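Local coordinates for insecticidal crystal protein Cry7Cal (Bacillus thuringiensis, PDB 5ZI1) that is an insecticidal delta-endotoxin active against locusts, probably binding receptors of the insect gut and perforating its cells through the helical N-terminal domain, at residues 70-75 with 134-139; 57-62 with 140-145; 64-69 with 216-221; 77-82 with 129-134. All coordinates share one frame; numbering follows the deposited sequence.

Interaction 1 (70-75 with 134-139); sequences EITEAV and VGFEGP
Thr-72 O accepts the backbone N-H of Val-75 at 2.9 Å, a backbone bond in the turn where helix 73-101 begins, and the side chains of both residues touch the ring of Phe-136. Thr-72 stands at the N-cap position but makes no side-chain capping bond; its OG1 lies 3.5 Å from Phe-136 CZ, with CG2 of the same threonine reaching that carbon too. Phe-136 is the main probe from the loop 134-139. Its CG is turned away from its own carbonyl carbon (chi1 -57°), which carries the ring in against the backbone of residues 70-72. There Glu-70 O lies in the ring plane at the edge, 3.5 Å from Phe-136 CE1, so the carbonyl meets an aromatic C-H. The backbone of Ile-71 comes in obliquely, CA 3.6 Å from Phe-136 CD1. Ile-71 splits its branches: CG2 goes to Phe-136 CD1, while CG1 packs 3.6 Å from Pro-139 CB. Val-75 CG2 adds a looser touch at Phe-136 CD2. Ile-71 N is hydrogen-bonded to Glu-64 OE1 of helix 54-67. The connection into helix 73-101 and the loop before helix 141-165 thus meet at one end of the helical bundle that forms the N-terminal domain of three-domain Cry toxins.

Interaction 2 (57-62 with 140-145); sequences ESFMNE and LLTVYA
In the helical bundle of the toxin's N-terminal domain, Phe-59 and Met-60 of helix 54-67 pack against the start of helix 141-165 and the residue before it; in this family that helix runs through the middle of the bundle. The axes of the two short segments approach to 8.6 Å, their directions 139° apart, inclined but nearer antiparallel than parallel. Thr-142 supplies a CH-pi contact: its CG2 sits over one face of the Phe-59 ring, 3.6 Å from the centroid and displaced toward the rim nearest Phe-59 CG and CD1. The methyl gets there because it stands anti to the backbone N of Thr-142, the hydroxyl taking the other branch (chi1 -67°). Val-143 CG2 touches both residues, 3.6 Å from Met-60 CG and 4.0 Å from Phe-59 CB. Met-60 runs alongside Leu-140, pointing the same way, with SD 3.9 Å from Leu-140 CD2. A water between the backbones is held weakly, giving to Phe-59 O at 3.4 Å and accepting from Val-143 N at 3.3 Å. Met-222, Met-225 and Val-226 of helix 208-227 press on Thr-142 as well, and Leu-80 of helix 73-101 covers Met-60. All five touching residues are buried, as befits the apolar interior where outer helices pack on the central helix of a Cry-toxin bundle.

Interaction 3 (64-69 with 216-221); sequences EALINQ and NRFRRE
Leu-66, near the C-terminal end of helix 54-67, is the residue that seats this outer helix of the Cry-toxin bundle on helix 208-227. Its CB lies at the edge of the Phe-218 ring, in the ring plane and 3.9 Å from Phe-218 CD1. CG is turned away from the carbonyl carbon of Leu-66 (chi1 -70°), which directs the isobutyl end across helix 208-227 and brings CG within 4.1 Å of Glu-221 OE1. Of the two branches, Leu-66 CD1 is the nearer to Glu-221 OE1, at 3.7 Å, and it also comes within 4.1 Å of Phe-218 CD1. Ile-67 CG2 faces Phe-218 too, though its modelled closeness is doubtful. Leu-198 and Leu-201 of helix 169-202 also touch the Phe-218 ring. Arg-217 offers its methylenes to the leucine, while its guanidinium end forms a salt bridge with Asp-256. The last branch, Leu-66 CD2, approaches the Glu-221 oxygen as well but rests chiefly on the aliphatic part of the arginine, 3.8 Å from Arg-217 CG and 3.9 Å from Arg-217 CD.

Interaction 4 (77-82 with 129-134); sequences SKALSE and PSFRSV
The backbone of helical segment 77-82 passes segment 129-134, between helices 107-127 and 141-165, most closely at Ala-79 and Ser-130, whose CA atoms are 5.6 Å apart. Ser-130 and Phe-131, neighbours in sequence, divide the contact into a polar and an apolar half. Ser-130 points its CB at the helix, and its OG lies between Lys-78 and Glu-82, residues one helical turn apart. Lys-78, extended to its tip, passes alongside the hydroxyl, with CE 3.6 Å from Ser-130 OG. Its ammonium goes on to a water, NZ to oxygen 2.6 Å, which also bonds to Ser-130 OG. Glu-82 bends at chi2 (-92°), folding its carboxylate back so that OE2 comes 3.3 Å from Ser-130 OG. A second water gives a hydrogen bond to Glu-82 OE2 at 2.7 Å; its modelled bond to the serine is too short to be relied on. Phe-131 takes the apolar half. The edge of its ring meets the helix backbone, with Ala-79 O in the ring plane 3.6 Å from Phe-131 CE1, and Ala-79 CB touches Phe-131 CD1 at 4.0 Å. Glu-82 CB approaches Phe-131 CZ obliquely at 4.3 Å. Beyond the ring lie Leu-83 and Leu-86 of helix 73-101, and Val-143, Tyr-144 and Ala-147 of helix 141-165, so the phenyl group is wedged between two helices of the bundle. The chemistry implies a two-sided joint: a hydroxyl set between a lysine, reached through water, and a glutamate of the same helical turn, beside an aromatic ring packed on backbone and methyl.

Overall arrangement
All four contacts lie within the N-terminal helical domain, on one side of the chain's centre. Interactions 2, 3 and 4 are buried, interaction 1 only partly; 2 and 3 lie nearer the chain centre. Both use helix 54-67, setting it against helices 141-165 and 208-227, and the carboxylates of Glu-62 and Glu-221 come close where they meet. Interactions 1 and 4 fasten the connection between helices 107-127 and 141-165 to helix 73-101 and the loop before it. Interaction 1, a ring against backbone, touches both inner joints through Ile-71. Interaction 2 is chiefly apolar; 3 sets a leucine against an aromatic edge and an arginine's aliphatic part; 4 combines charges and waters with a buried ring.

Interaction 1 (70-75 with 134-139)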
loop_
_atom_site.group_PDB
_atom_site.type_symbol
_atom_site.label_atom_id
_atom_site.label_comp_id
_atom_site.label_asym_id
_atom_site.label_seq_id
_atom_site.Cartn_x
_atom_site.Cartn_y
_atom_site.Cartn_z
ATOM N N GLU A 70 4.197 -18.651 17.933
ATOM C CA GLU A 70 5.456 -18.155 18.463
ATOM C C GLU A 70 6.612 -18.749 17.663
ATOM O O GLU A 70 6.450 -19.711 16.919
ATOM C CB GLU A 70 5.588 -18.492 19.956
ATOM C CG GLU A 70 6.321 -17.427 20.797
ATOM C CD GLU A 70 5.443 -16.214 21.144
ATOM O OE1 GLU A 70 5.992 -15.088 21.295
ATOM O OE2 GLU A 70 4.205 -16.387 21.263
ATOM N N ILE A 71 7.780 -18.137 17.805
ATOM C CA ILE A 71 9.021 -18.630 17.232
ATOM C C ILE A 71 9.862 -19.218 18.360
ATOM O O ILE A 71 9.932 -18.648 19.455
ATOM C CB ILE A 71 9.778 -17.502 16.500
ATOM C CG1 ILE A 71 8.844 -16.762 15.540
ATOM C CG2 ILE A 71 10.966 -18.056 15.726
ATOM C CD1 ILE A 71 9.426 -15.487 14.967
ATOM N N THR A 72 10.487 -20.366 18.096
ATOM C CA THR A 72 11.365 -20.986 19.081
ATOM C C THR A 72 12.633 -20.161 19.257
ATOM O O THR A 72 13.161 -19.590 18.295
ATOM C CB THR A 72 11.724 -22.418 18.668
ATOM O OG1 THR A 72 12.329 -22.427 17.362
ATOM C CG2 THR A 72 10.483 -23.286 18.671
ATOM N N GLU A 73 13.123 -20.091 20.500
ATOM C CA GLU A 73 14.289 -19.259 20.777
ATOM C C GLU A 73 15.491 -19.653 19.919
ATOM O O GLU A 73 16.333 -18.803 19.622
ATOM C CB GLU A 73 14.629 -19.313 22.272
ATOM C CG GLU A 73 15.780 -20.242 22.645
ATOM C CD GLU A 73 16.066 -20.264 24.149
ATOM O OE1 GLU A 73 16.848 -21.137 24.598
ATOM O OE2 GLU A 73 15.511 -19.418 24.891
ATOM N N ALA A 74 15.578 -20.910 19.479
ATOM C CA ALA A 74 16.712 -21.293 18.645
ATOM C C ALA A 74 16.681 -20.558 17.311
ATOM O O ALA A 74 17.730 -20.187 16.771
ATOM C CB ALA A 74 16.725 -22.803 18.416
ATOM N N VAL A 75 15.483 -20.332 16.774
ATOM C CA VAL A 75 15.342 -19.692 15.474
ATOM C C VAL A 75 15.392 -18.176 15.610
ATOM O O VAL A 75 16.025 -17.496 14.791
ATOM C CB VAL A 75 14.045 -20.173 14.799
ATOM C CG1 VAL A 75 13.591 -19.181 13.763
ATOM C CG2 VAL A 75 14.272 -21.528 14.163
ATOM N N VAL A 134 11.933 -23.307 8.298
ATOM C CA VAL A 134 10.794 -24.198 8.101
ATOM C C VAL A 134 9.983 -24.267 9.377
ATOM O O VAL A 134 10.534 -24.475 10.465
ATOM C CB VAL A 134 11.270 -25.600 7.697
ATOM C CG1 VAL A 134 10.120 -26.395 7.104
ATOM C CG2 VAL A 134 12.409 -25.496 6.738
ATOM N N GLY A 135 8.664 -24.117 9.248
ATOM C CA GLY A 135 7.782 -24.077 10.388
ATOM C C GLY A 135 7.529 -22.689 10.958
ATOM O O GLY A 135 6.599 -22.528 11.769
ATOM N N PHE A 136 8.316 -21.685 10.553
ATOM C CA PHE A 136 8.223 -20.343 11.115
ATOM C C PHE A 136 8.173 -19.253 10.052
ATOM O O PHE A 136 8.331 -18.072 10.394
ATOM C CB PHE A 136 9.400 -20.095 12.061
ATOM C CG PHE A 136 9.482 -21.096 13.174
ATOM C CD1 PHE A 136 8.801 -20.880 14.369
ATOM C CD2 PHE A 136 10.205 -22.280 13.011
ATOM C CE1 PHE A 136 8.858 -21.799 15.383
ATOM C CE2 PHE A 136 10.268 -23.214 14.029
ATOM C CZ PHE A 136 9.596 -22.976 15.218
ATOM N N GLU A 137 7.954 -19.614 8.782
ATOM C CA GLU A 137 7.975 -18.632 7.703
ATOM C C GLU A 137 6.955 -17.527 7.938
ATOM O O GLU A 137 7.212 -16.360 7.620
ATOM C CB GLU A 137 7.720 -19.315 6.360
ATOM C CG GLU A 137 8.674 -20.444 6.055
ATOM C CD GLU A 137 8.148 -21.794 6.504
ATOM O OE1 GLU A 137 7.562 -21.899 7.616
ATOM O OE2 GLU A 137 8.312 -22.753 5.721
ATOM N N GLY A 138 5.795 -17.874 8.478
ATOM C CA GLY A 138 4.787 -16.904 8.851
ATOM C C GLY A 138 5.277 -15.846 9.826
ATOM O O GLY A 138 5.384 -14.665 9.484
ATOM N N PRO A 139 5.574 -16.230 11.070
ATOM C CA PRO A 139 5.937 -15.202 12.064
ATOM C C PRO A 139 7.198 -14.432 11.701
ATOM O O PRO A 139 7.407 -13.336 12.230
ATOM C CB PRO A 139 6.102 -16.006 13.363
ATOM C CG PRO A 139 6.344 -17.398 12.915
ATOM C CD PRO A 139 5.539 -17.577 11.667
#

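Interaction 2 (57-62 with 140-145)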
loop_
_atom_site.group_PDB
_atom_site.type_symbol
_atom_site.label_atom_id
_atom_site.label_comp_id
_atom_site.label_asym_id
_atom_site.label_seq_id
_atom_site.Cartn_x
_atom_site.Cartn_y
_atom_site.Cartn_z
ATOM N N GLU A 57 13.288 -7.367 16.608
ATOM C CA GLU A 57 12.540 -8.091 17.633
ATOM C C GLU A 57 11.063 -7.718 17.590
ATOM O O GLU A 57 10.192 -8.594 17.658
ATOM C CB GLU A 57 13.118 -7.809 19.019
ATOM C CG GLU A 57 14.528 -8.338 19.271
ATOM C CD GLU A 57 15.147 -7.744 20.547
ATOM O OE1 GLU A 57 14.553 -6.802 21.129
ATOM O OE2 GLU A 57 16.226 -8.218 20.970
ATOM N N SER A 58 10.760 -6.423 17.466
ATOM C CA SER A 58 9.369 -5.996 17.375
ATOM C C SER A 58 8.684 -6.567 16.141
ATOM O O SER A 58 7.503 -6.931 16.203
ATOM C CB SER A 58 9.281 -4.473 17.355
ATOM O OG SER A 58 10.021 -3.907 18.417
ATOM N N PHE A 59 9.391 -6.609 14.998
ATOM C CA PHE A 59 8.854 -7.266 13.810
ATOM C C PHE A 59 8.389 -8.674 14.142
ATOM O O PHE A 59 7.259 -9.063 13.830
ATOM C CB PHE A 59 9.904 -7.334 12.688
ATOM C CG PHE A 59 10.136 -6.048 11.955
ATOM C CD1 PHE A 59 9.195 -5.019 11.965
ATOM C CD2 PHE A 59 11.305 -5.866 11.243
ATOM C CE1 PHE A 59 9.427 -3.836 11.271
ATOM C CE2 PHE A 59 11.550 -4.688 10.553
ATOM C CZ PHE A 59 10.608 -3.668 10.566
ATOM N N MET A 60 9.263 -9.465 14.758
ATOM C CA MET A 60 8.897 -10.833 15.102
ATOM C C MET A 60 7.761 -10.876 16.124
ATOM O O MET A 60 6.810 -11.649 15.961
ATOM C CB MET A 60 10.127 -11.582 15.613
ATOM C CG MET A 60 11.144 -11.838 14.510
ATOM S SD MET A 60 12.565 -12.820 15.015
ATOM C CE MET A 60 13.708 -11.545 15.520
ATOM N N ASN A 61 7.830 -10.051 17.173
ATOM C CA ASN A 61 6.807 -10.100 18.228
ATOM C C ASN A 61 5.433 -9.730 17.692
ATOM O O ASN A 61 4.455 -10.444 17.928
ATOM C CB ASN A 61 7.180 -9.184 19.390
ATOM C CG ASN A 61 8.334 -9.729 20.216
ATOM O OD1 ASN A 61 8.516 -10.950 20.331
ATOM N ND2 ASN A 61 9.129 -8.827 20.786
ATOM N N GLU A 62 5.344 -8.636 16.938
ATOM C CA GLU A 62 4.064 -8.234 16.358
ATOM C C GLU A 62 3.480 -9.326 15.457
ATOM O O GLU A 62 2.289 -9.654 15.555
ATOM C CB GLU A 62 4.235 -6.930 15.579
ATOM C CG GLU A 62 2.934 -6.344 15.085
ATOM C CD GLU A 62 1.995 -6.016 16.230
ATOM O OE1 GLU A 62 2.493 -5.536 17.278
ATOM O OE2 GLU A 62 0.771 -6.249 16.084
ATOM N N LEU A 140 8.022 -14.956 10.801
ATOM C CA LEU A 140 9.248 -14.316 10.338
ATOM C C LEU A 140 9.051 -13.450 9.102
ATOM O O LEU A 140 10.038 -12.941 8.564
ATOM C CB LEU A 140 10.312 -15.373 9.998
ATOM C CG LEU A 140 10.982 -16.120 11.137
ATOM C CD1 LEU A 140 11.933 -17.204 10.591
ATOM C CD2 LEU A 140 11.711 -15.133 12.019
ATOM N N LEU A 141 7.816 -13.279 8.630
ATOM C CA LEU A 141 7.608 -12.716 7.298
ATOM C C LEU A 141 8.139 -11.288 7.186
ATOM O O LEU A 141 8.806 -10.949 6.199
ATOM C CB LEU A 141 6.129 -12.778 6.930
ATOM C CG LEU A 141 5.807 -12.350 5.500
ATOM C CD1 LEU A 141 6.716 -13.102 4.477
ATOM C CD2 LEU A 141 4.335 -12.605 5.224
ATOM N N THR A 142 7.881 -10.438 8.189
ATOM C CA THR A 142 8.325 -9.048 8.078
ATOM C C THR A 142 9.844 -8.955 8.106
ATOM O O THR A 142 10.440 -8.170 7.355
ATOM C CB THR A 142 7.710 -8.185 9.192
ATOM O OG1 THR A 142 6.301 -8.085 8.998
ATOM C CG2 THR A 142 8.270 -6.800 9.145
ATOM N N VAL A 143 10.490 -9.757 8.950
ATOM C CA VAL A 143 11.950 -9.844 8.905
ATOM C C VAL A 143 12.412 -10.216 7.503
ATOM O O VAL A 143 13.361 -9.632 6.966
ATOM C CB VAL A 143 12.465 -10.852 9.952
ATOM C CG1 VAL A 143 13.974 -11.067 9.805
ATOM C CG2 VAL A 143 12.116 -10.373 11.371
ATOM N N TYR A 144 11.740 -11.187 6.887
ATOM C CA TYR A 144 12.134 -11.638 5.558
ATOM C C TYR A 144 11.965 -10.519 4.540
ATOM O O TYR A 144 12.907 -10.171 3.816
ATOM C CB TYR A 144 11.301 -12.855 5.176
ATOM C CG TYR A 144 11.618 -13.433 3.828
ATOM C CD1 TYR A 144 11.004 -12.951 2.686
ATOM C CD2 TYR A 144 12.511 -14.494 3.696
ATOM C CE1 TYR A 144 11.282 -13.482 1.441
ATOM C CE2 TYR A 144 12.793 -15.032 2.462
ATOM C CZ TYR A 144 12.173 -14.524 1.336
ATOM O OH TYR A 144 12.438 -15.066 0.104
ATOM N N ALA A 145 10.773 -9.919 4.498
ATOM C CA ALA A 145 10.501 -8.829 3.568
ATOM C C ALA A 145 11.521 -7.708 3.696
ATOM O O ALA A 145 12.075 -7.248 2.690
ATOM C CB ALA A 145 9.090 -8.301 3.784
HETATM O O HOH W 1 8.323 -10.992 11.176
#

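Interaction 3 (64-69 with 216-221)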
loop_
_atom_site.group_PDB
_atom_site.type_symbol
_atom_site.label_atom_id
_atom_site.label_comp_id
_atom_site.label_asym_id
_atom_site.label_seq_id
_atom_site.Cartn_x
_atom_site.Cartn_y
_atom_site.Cartn_z
ATOM N N GLU A 64 4.173 -12.652 15.301
ATOM C CA GLU A 64 3.737 -13.739 16.183
ATOM C C GLU A 64 2.346 -13.472 16.762
ATOM O O GLU A 64 1.469 -14.343 16.733
ATOM C CB GLU A 64 4.739 -13.944 17.322
ATOM C CG GLU A 64 6.053 -14.563 16.938
ATOM C CD GLU A 64 7.087 -14.372 18.021
ATOM O OE1 GLU A 64 8.021 -15.190 18.106
ATOM O OE2 GLU A 64 6.959 -13.406 18.810
ATOM N N ALA A 65 2.125 -12.259 17.282
ATOM C CA ALA A 65 0.833 -11.934 17.886
ATOM C C ALA A 65 -0.283 -11.945 16.852
ATOM O O ALA A 65 -1.386 -12.427 17.129
ATOM C CB ALA A 65 0.890 -10.565 18.576
ATOM N N LEU A 66 -0.017 -11.407 15.660
ATOM C CA LEU A 66 -1.053 -11.292 14.639
ATOM C C LEU A 66 -1.545 -12.655 14.178
ATOM O O LEU A 66 -2.751 -12.850 13.982
ATOM C CB LEU A 66 -0.522 -10.509 13.443
ATOM C CG LEU A 66 -0.249 -9.021 13.594
ATOM C CD1 LEU A 66 0.255 -8.510 12.252
ATOM C CD2 LEU A 66 -1.498 -8.274 14.050
ATOM N N ILE A 67 -0.629 -13.604 13.966
ATOM C CA ILE A 67 -0.990 -14.909 13.412
ATOM C C ILE A 67 -0.979 -16.009 14.456
ATOM O O ILE A 67 -1.149 -17.181 14.102
ATOM C CB ILE A 67 -0.082 -15.306 12.248
ATOM C CG1 ILE A 67 1.336 -15.591 12.745
ATOM C CG2 ILE A 67 -0.073 -14.235 11.262
ATOM C CD1 ILE A 67 2.237 -16.124 11.646
ATOM N N ASN A 68 -0.728 -15.676 15.719
ATOM C CA ASN A 68 -0.874 -16.632 16.804
ATOM C C ASN A 68 0.029 -17.851 16.586
ATOM O O ASN A 68 -0.423 -18.993 16.515
ATOM C CB ASN A 68 -2.346 -17.029 16.947
ATOM C CG ASN A 68 -2.627 -17.759 18.225
ATOM O OD1 ASN A 68 -1.948 -17.553 19.234
ATOM N ND2 ASN A 68 -3.632 -18.626 18.200
ATOM N N GLN A 69 1.324 -17.580 16.443
ATOM C CA GLN A 69 2.330 -18.634 16.399
ATOM C C GLN A 69 3.639 -18.052 16.895
ATOM O O GLN A 69 4.135 -17.068 16.336
ATOM C CB GLN A 69 2.502 -19.210 14.990
ATOM C CG GLN A 69 3.264 -20.533 14.986
ATOM C CD GLN A 69 4.362 -20.598 13.933
ATOM O OE1 GLN A 69 4.109 -20.457 12.731
ATOM N NE2 GLN A 69 5.590 -20.823 14.381
ATOM N N ASN A 216 -8.594 -8.655 9.651
ATOM C CA ASN A 216 -8.355 -7.354 9.047
ATOM C C ASN A 216 -7.122 -6.682 9.633
ATOM O O ASN A 216 -6.404 -5.963 8.920
ATOM C CB ASN A 216 -9.575 -6.462 9.212
ATOM C CG ASN A 216 -9.401 -5.140 8.516
ATOM O OD1 ASN A 216 -9.341 -5.080 7.266
ATOM N ND2 ASN A 216 -9.274 -4.059 9.314
ATOM N N ARG A 217 -6.846 -6.911 10.914
ATOM C CA ARG A 217 -5.666 -6.295 11.509
ATOM C C ARG A 217 -4.389 -6.831 10.878
ATOM O O ARG A 217 -3.413 -6.092 10.710
ATOM C CB ARG A 217 -5.643 -6.523 13.016
ATOM C CG ARG A 217 -4.443 -5.872 13.673
ATOM C CD ARG A 217 -4.440 -6.008 15.192
ATOM N NE ARG A 217 -5.588 -5.351 15.812
ATOM C CZ ARG A 217 -6.617 -6.004 16.339
ATOM N NH1 ARG A 217 -7.625 -5.328 16.887
ATOM N NH2 ARG A 217 -6.631 -7.337 16.315
ATOM N N PHE A 218 -4.364 -8.127 10.566
ATOM C CA PHE A 218 -3.218 -8.699 9.883
ATOM C C PHE A 218 -3.064 -8.084 8.502
ATOM O O PHE A 218 -1.976 -7.629 8.129
ATOM C CB PHE A 218 -3.396 -10.206 9.806
ATOM C CG PHE A 218 -2.328 -10.912 9.053
ATOM C CD1 PHE A 218 -1.175 -11.329 9.682
ATOM C CD2 PHE A 218 -2.500 -11.217 7.710
ATOM C CE1 PHE A 218 -0.201 -12.015 8.979
ATOM C CE2 PHE A 218 -1.537 -11.897 7.014
ATOM C CZ PHE A 218 -0.384 -12.299 7.644
ATOM N N ARG A 219 -4.163 -8.014 7.748
ATOM C CA ARG A 219 -4.121 -7.370 6.439
ATOM C C ARG A 219 -3.600 -5.940 6.543
ATOM O O ARG A 219 -2.715 -5.535 5.782
ATOM C CB ARG A 219 -5.509 -7.398 5.803
ATOM C CG ARG A 219 -5.700 -6.412 4.661
ATOM C CD ARG A 219 -6.970 -6.739 3.869
ATOM N NE ARG A 219 -8.147 -6.754 4.734
ATOM C CZ ARG A 219 -9.299 -7.358 4.427
ATOM N NH1 ARG A 219 -9.432 -8.005 3.252
ATOM N NH2 ARG A 219 -10.319 -7.326 5.300
ATOM N N ARG A 220 -4.115 -5.166 7.504
ATOM C CA ARG A 220 -3.733 -3.759 7.582
ATOM C C ARG A 220 -2.260 -3.611 7.915
ATOM O O ARG A 220 -1.522 -2.921 7.205
ATOM C CB ARG A 220 -4.573 -3.024 8.621
ATOM C CG ARG A 220 -4.187 -1.574 8.738
ATOM C CD ARG A 220 -5.089 -0.830 9.713
ATOM N NE ARG A 220 -4.740 -1.140 11.097
ATOM C CZ ARG A 220 -5.464 -1.921 11.894
ATOM N NH1 ARG A 220 -6.593 -2.471 11.452
ATOM N NH2 ARG A 220 -5.057 -2.141 13.136
ATOM N N GLU A 221 -1.806 -4.274 8.976
ATOM C CA GLU A 221 -0.419 -4.114 9.402
ATOM C C GLU A 221 0.564 -4.739 8.406
ATOM O O GLU A 221 1.623 -4.157 8.143
ATOM C CB GLU A 221 -0.236 -4.700 10.797
ATOM C CG GLU A 221 -1.003 -3.897 11.904
ATOM C CD GLU A 221 -0.522 -4.245 13.298
ATOM O OE1 GLU A 221 0.495 -4.965 13.400
ATOM O OE2 GLU A 221 -1.150 -3.807 14.298
#

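Interaction 4 (77-82 with 129-134)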
loop_
_atom_site.group_PDB
_atom_site.type_symbol
_atom_site.label_atom_id
_atom_site.label_comp_id
_atom_site.label_asym_id
_atom_site.label_seq_id
_atom_site.Cartn_x
_atom_site.Cartn_y
_atom_site.Cartn_z
ATOM N N SER A 77 17.039 -16.515 17.933
ATOM C CA SER A 77 18.421 -16.177 18.241
ATOM C C SER A 77 19.307 -16.263 17.005
ATOM O O SER A 77 20.251 -15.477 16.861
ATOM C CB SER A 77 18.929 -17.099 19.357
ATOM O OG SER A 77 20.318 -17.353 19.244
ATOM N N LYS A 78 19.018 -17.199 16.102
ATOM C CA LYS A 78 19.821 -17.295 14.898
ATOM C C LYS A 78 19.482 -16.173 13.929
ATOM O O LYS A 78 20.381 -15.574 13.337
ATOM C CB LYS A 78 19.634 -18.647 14.224
ATOM C CG LYS A 78 20.478 -18.749 12.962
ATOM C CD LYS A 78 20.428 -20.122 12.333
ATOM C CE LYS A 78 21.517 -20.263 11.278
ATOM N NZ LYS A 78 21.236 -21.390 10.336
ATOM N N ALA A 79 18.196 -15.854 13.775
ATOM C CA ALA A 79 17.819 -14.749 12.902
ATOM C C ALA A 79 18.462 -13.451 13.367
ATOM O O ALA A 79 19.116 -12.756 12.581
ATOM C CB ALA A 79 16.299 -14.619 12.837
ATOM N N LEU A 80 18.338 -13.142 14.660
ATOM C CA LEU A 80 18.906 -11.906 15.195
ATOM C C LEU A 80 20.412 -11.863 15.011
ATOM O O LEU A 80 20.983 -10.802 14.736
ATOM C CB LEU A 80 18.556 -11.769 16.680
ATOM C CG LEU A 80 17.121 -11.378 16.995
ATOM C CD1 LEU A 80 16.849 -11.433 18.504
ATOM C CD2 LEU A 80 16.822 -9.978 16.425
ATOM N N SER A 81 21.074 -13.004 15.173
ATOM C CA SER A 81 22.523 -13.066 15.040
ATOM C C SER A 81 22.965 -12.781 13.603
ATOM O O SER A 81 23.966 -12.086 13.383
ATOM C CB SER A 81 23.002 -14.441 15.522
ATOM O OG SER A 81 24.263 -14.788 14.992
ATOM N N GLU A 82 22.231 -13.302 12.613
ATOM C CA GLU A 82 22.504 -12.938 11.222
ATOM C C GLU A 82 22.155 -11.486 10.951
ATOM O O GLU A 82 22.834 -10.830 10.154
ATOM C CB GLU A 82 21.720 -13.822 10.263
ATOM C CG GLU A 82 21.864 -15.283 10.558
ATOM C CD GLU A 82 22.989 -15.897 9.773
ATOM O OE1 GLU A 82 24.062 -15.250 9.665
ATOM O OE2 GLU A 82 22.795 -17.025 9.251
ATOM N N PRO A 129 17.990 -17.481 4.188
ATOM C CA PRO A 129 17.251 -18.681 4.614
ATOM C C PRO A 129 16.904 -18.694 6.094
ATOM O O PRO A 129 15.884 -19.280 6.467
ATOM C CB PRO A 129 18.199 -19.838 4.240
ATOM C CG PRO A 129 18.973 -19.326 3.104
ATOM C CD PRO A 129 19.184 -17.847 3.394
ATOM N N SER A 130 17.713 -18.074 6.954
ATOM C CA SER A 130 17.368 -18.011 8.374
ATOM C C SER A 130 16.092 -17.209 8.636
ATOM O O SER A 130 15.521 -17.312 9.730
ATOM C CB SER A 130 18.517 -17.394 9.173
ATOM O OG SER A 130 19.734 -18.099 8.959
ATOM N N PHE A 131 15.633 -16.409 7.671
ATOM C CA PHE A 131 14.433 -15.598 7.856
ATOM C C PHE A 131 13.189 -16.281 7.306
ATOM O O PHE A 131 12.112 -15.673 7.278
ATOM C CB PHE A 131 14.617 -14.212 7.217
ATOM C CG PHE A 131 15.902 -13.510 7.628
ATOM C CD1 PHE A 131 16.339 -13.534 8.951
ATOM C CD2 PHE A 131 16.669 -12.846 6.693
ATOM C CE1 PHE A 131 17.500 -12.907 9.320
ATOM C CE2 PHE A 131 17.840 -12.222 7.057
ATOM C CZ PHE A 131 18.250 -12.250 8.368
ATOM N N ARG A 132 13.321 -17.531 6.864
ATOM C CA ARG A 132 12.215 -18.363 6.403
ATOM C C ARG A 132 12.370 -19.794 6.912
ATOM O O ARG A 132 11.990 -20.749 6.227
ATOM C CB ARG A 132 12.099 -18.341 4.873
ATOM C CG ARG A 132 13.392 -18.625 4.126
ATOM C CD ARG A 132 13.087 -19.209 2.755
ATOM N NE ARG A 132 14.241 -19.275 1.866
ATOM C CZ ARG A 132 15.085 -20.312 1.766
ATOM N NH1 ARG A 132 14.937 -21.393 2.532
ATOM N NH2 ARG A 132 16.096 -20.260 0.903
ATOM N N SER A 133 12.936 -19.945 8.110
ATOM C CA SER A 133 13.043 -21.214 8.820
ATOM C C SER A 133 11.770 -22.042 8.703
ATOM O O SER A 133 10.672 -21.550 8.963
ATOM C CB SER A 133 13.353 -20.941 10.289
ATOM O OG SER A 133 14.531 -21.609 10.702
ATOM N N VAL A 134 11.933 -23.307 8.298
ATOM C CA VAL A 134 10.794 -24.198 8.101
ATOM C C VAL A 134 9.983 -24.267 9.377
ATOM O O VAL A 134 10.534 -24.475 10.465
ATOM C CB VAL A 134 11.270 -25.600 7.697
ATOM C CG1 VAL A 134 10.120 -26.395 7.104
ATOM C CG2 VAL A 134 12.409 -25.496 6.738
HETATM O O HOH W 2 18.726 -21.164 9.594
HETATM O O HOH W 3 21.612 -18.793 7.619
#